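Long-range contact in polyguluronate lyase (PDB 1UAI), which probably cleaves the poly(alpha-L-guluronate) chains of alginate as a lyase with a jellyroll beta-sandwich fold: residues I118-D123 with S186-K191. Residues are numbered along the deposited sequence; the frame is centred on the assembly and turned at random.
Sequences IHDGDD and SGNYFK
His119 and Tyr189 form a hydrogen-bonded antiparallel pair in a sheet of the jellyroll beta-sandwich. Here the end of strand 112-119 meets the start of strand 189-192. His119 N donates to Tyr189 O (2.9 Å), and Tyr189 N donates back to His119 O (2.8 Å). Past this pair the strands give way to loops, and Asp120 CA lies 3.1 Å from Gly187 O in a CA-H...O contact.

The side chains of His119 and Tyr189 lie side by side on one face of the sheet. Tyr189 CG sits between its backbone N and carbonyl carbon (chi1 62°), which turns one ring face to His119 O. His119 CB makes a CH-pi contact over that ring, 4.0 Å from its centroid. The ring planes are 29° apart and slid, so they barely overlap; Tyr189 OH reaches over a face of the His119 ring. Arg76 adds a cation-pi contact to Tyr189.

On the other face, toward Phe162 of the second sheet, Ile118 CG1 packs against Phe190 CE1 (3.7 Å). Asn188 OD1 touches Asp120 CB and is hydrogen-bonded to His183.

Polar bonds shape the 120-123 turn. Asp120 OD1 accepts from Asp122 N, an Asx turn, and also from Asp123 N, which completes an Asx motif. His119 ND1 donates in its ring plane to a lone pair of Asp120 O (2.8 Å). One water bridges Gly121 N (2.8 Å) and Ser186 O (2.7 Å).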
ATOM      1  N   ILE A 118       7.397   3.245   0.270  1.00  5.26           N
ATOM      2  CA  ILE A 118       8.500   3.437  -0.653  1.00  4.30           C
ATOM      3  C   ILE A 118       9.286   2.183  -0.305  1.00  4.81           C
ATOM      4  O   ILE A 118       9.544   1.905   0.872  1.00  4.92           O
ATOM      5  CB  ILE A 118       9.386   4.666  -0.361  1.00  4.57           C
ATOM      6  CG1 ILE A 118       8.639   5.951  -0.721  1.00  5.17           C
ATOM      7  CG2 ILE A 118      10.686   4.566  -1.176  1.00  5.51           C
ATOM      8  CD1 ILE A 118       9.423   7.209  -0.429  1.00  5.32           C
ATOM      9  N   HIS A 119       9.629   1.411  -1.325  1.00  4.92           N
ATOM     10  CA  HIS A 119      10.360   0.167  -1.144  1.00  6.34           C
ATOM     11  C   HIS A 119      11.515   0.214  -2.137  1.00  6.13           C
ATOM     12  O   HIS A 119      11.429   0.914  -3.146  1.00  6.58           O
ATOM     13  CB  HIS A 119       9.417  -0.997  -1.480  1.00  7.57           C
ATOM     14  CG  HIS A 119       9.859  -2.328  -0.955  1.00  9.15           C
ATOM     15  ND1 HIS A 119      10.944  -3.012  -1.462  1.00  9.59           N
ATOM     16  CD2 HIS A 119       9.342  -3.110   0.021  1.00 10.41           C
ATOM     17  CE1 HIS A 119      11.074  -4.160  -0.820  1.00 10.96           C
ATOM     18  NE2 HIS A 119      10.115  -4.244   0.084  1.00 11.74           N
ATOM     19  N   ASP A 120      12.611  -0.479  -1.852  1.00  6.86           N
ATOM     20  CA  ASP A 120      13.697  -0.507  -2.823  1.00  7.84           C
ATOM     21  C   ASP A 120      14.101  -1.945  -3.109  1.00  7.65           C
ATOM     22  O   ASP A 120      13.324  -2.864  -2.858  1.00  9.22           O
ATOM     23  CB  ASP A 120      14.903   0.355  -2.394  1.00  8.68           C
ATOM     24  CG  ASP A 120      15.576  -0.120  -1.118  1.00  9.14           C
ATOM     25  OD1 ASP A 120      15.369  -1.274  -0.693  1.00  9.52           O
ATOM     26  OD2 ASP A 120      16.347   0.683  -0.548  1.00 11.54           O
ATOM     27  N   GLY A 121      15.298  -2.145  -3.647  1.00  8.77           N
ATOM     28  CA  GLY A 121      15.734  -3.490  -3.970  1.00  9.87           C
ATOM     29  C   GLY A 121      16.020  -4.385  -2.779  1.00 10.27           C
ATOM     30  O   GLY A 121      16.153  -5.600  -2.934  1.00 12.39           O
ATOM     31  N   ASP A 122      16.104  -3.799  -1.590  1.00 10.21           N
ATOM     32  CA  ASP A 122      16.399  -4.568  -0.386  1.00 10.83           C
ATOM     33  C   ASP A 122      15.230  -4.767   0.568  1.00 10.49           C
ATOM     34  O   ASP A 122      15.064  -5.853   1.121  1.00 11.55           O
ATOM     35  CB  ASP A 122      17.556  -3.918   0.369  1.00 12.52           C
ATOM     36  CG  ASP A 122      18.866  -4.042  -0.369  1.00 12.52           C
ATOM     37  OD1 ASP A 122      19.358  -5.182  -0.513  1.00 12.00           O
ATOM     38  OD2 ASP A 122      19.398  -3.003  -0.810  1.00 15.40           O
ATOM     39  N   ASP A 123      14.428  -3.728   0.777  1.00 10.58           N
ATOM     40  CA  ASP A 123      13.297  -3.840   1.693  1.00 10.78           C
ATOM     41  C   ASP A 123      12.508  -2.534   1.739  1.00  9.58           C
ATOM     42  O   ASP A 123      12.754  -1.623   0.946  1.00  9.23           O
ATOM     43  CB  ASP A 123      13.812  -4.208   3.089  1.00 15.50           C
ATOM     44  CG  ASP A 123      12.709  -4.667   4.023  1.00 16.24           C
ATOM     45  OD1 ASP A 123      11.844  -5.458   3.590  1.00 20.31           O
ATOM     46  OD2 ASP A 123      12.719  -4.248   5.198  1.00 22.38           O
ATOM     47  N   SER A 186      19.307   3.736  -4.789  1.00 10.06           N
ATOM     48  CA  SER A 186      18.445   3.785  -5.961  1.00  9.90           C
ATOM     49  C   SER A 186      17.578   2.532  -5.927  1.00  8.64           C
ATOM     50  O   SER A 186      17.528   1.842  -4.908  1.00  9.18           O
ATOM     51  CB  SER A 186      19.282   3.823  -7.243  1.00 11.37           C
ATOM     52  OG  SER A 186      20.022   5.029  -7.327  1.00 15.62           O
ATOM     53  N   GLY A 187      16.896   2.239  -7.030  1.00  7.66           N
ATOM     54  CA  GLY A 187      16.040   1.065  -7.079  1.00  7.73           C
ATOM     55  C   GLY A 187      14.762   1.208  -6.266  1.00  6.53           C
ATOM     56  O   GLY A 187      14.175   0.216  -5.838  1.00  6.56           O
ATOM     57  N   ASN A 188      14.329   2.446  -6.055  1.00  5.72           N
ATOM     58  CA  ASN A 188      13.117   2.715  -5.285  1.00  5.85           C
ATOM     59  C   ASN A 188      11.860   2.631  -6.139  1.00  5.35           C
ATOM     60  O   ASN A 188      11.908   2.807  -7.355  1.00  5.77           O
ATOM     61  CB  ASN A 188      13.180   4.115  -4.678  1.00  5.94           C
ATOM     62  CG  ASN A 188      14.369   4.303  -3.778  1.00  6.29           C
ATOM     63  OD1 ASN A 188      14.410   3.767  -2.671  1.00  6.90           O
ATOM     64  ND2 ASN A 188      15.354   5.063  -4.246  1.00  6.98           N
ATOM     65  N   TYR A 189      10.735   2.362  -5.482  1.00  4.77           N
ATOM     66  CA  TYR A 189       9.441   2.305  -6.144  1.00  5.11           C
ATOM     67  C   TYR A 189       8.342   2.470  -5.104  1.00  3.96           C
ATOM     68  O   TYR A 189       8.550   2.223  -3.912  1.00  4.81           O
ATOM     69  CB  TYR A 189       9.277   0.997  -6.937  1.00  6.29           C
ATOM     70  CG  TYR A 189       9.320  -0.282  -6.135  1.00  6.01           C
ATOM     71  CD1 TYR A 189       8.154  -0.841  -5.612  1.00  7.24           C
ATOM     72  CD2 TYR A 189      10.524  -0.956  -5.932  1.00  7.27           C
ATOM     73  CE1 TYR A 189       8.185  -2.043  -4.913  1.00  8.77           C
ATOM     74  CE2 TYR A 189      10.565  -2.159  -5.230  1.00  8.81           C
ATOM     75  CZ  TYR A 189       9.392  -2.696  -4.725  1.00  8.60           C
ATOM     76  OH  TYR A 189       9.415  -3.891  -4.042  1.00 11.26           O
ATOM     77  N   PHE A 190       7.179   2.917  -5.560  1.00  4.14           N
ATOM     78  CA  PHE A 190       6.039   3.146  -4.683  1.00  3.93           C
ATOM     79  C   PHE A 190       5.079   1.961  -4.636  1.00  3.77           C
ATOM     80  O   PHE A 190       5.009   1.155  -5.572  1.00  4.29           O
ATOM     81  CB  PHE A 190       5.244   4.371  -5.153  1.00  4.74           C
ATOM     82  CG  PHE A 190       5.983   5.679  -5.041  1.00  4.20           C
ATOM     83  CD1 PHE A 190       6.410   6.156  -3.805  1.00  4.62           C
ATOM     84  CD2 PHE A 190       6.204   6.461  -6.171  1.00  5.02           C
ATOM     85  CE1 PHE A 190       7.040   7.398  -3.697  1.00  4.30           C
ATOM     86  CE2 PHE A 190       6.831   7.701  -6.075  1.00  5.31           C
ATOM     87  CZ  PHE A 190       7.248   8.171  -4.834  1.00  5.20           C
ATOM     88  N   LYS A 191       4.342   1.874  -3.532  1.00  4.38           N
ATOM     89  CA  LYS A 191       3.317   0.850  -3.342  1.00  4.28           C
ATOM     90  C   LYS A 191       2.170   1.487  -2.564  1.00  4.97           C
ATOM     91  O   LYS A 191       2.381   2.422  -1.789  1.00  4.33           O
ATOM     92  CB  LYS A 191       3.832  -0.350  -2.538  1.00  4.60           C
ATOM     93  CG  LYS A 191       5.112  -0.976  -3.053  1.00  5.84           C
ATOM     94  CD  LYS A 191       5.262  -2.406  -2.555  1.00  6.74           C
ATOM     95  CE  LYS A 191       4.339  -3.339  -3.326  1.00  8.08           C
ATOM     96  NZ  LYS A 191       4.327  -4.720  -2.771  1.00  8.60           N
TER
HETATM   97  O   HOH W   1      11.634  -5.486  -4.242  1.00 21.89           O
HETATM   98  O   HOH W   2      17.635  -0.812  -4.294  1.00 14.30           O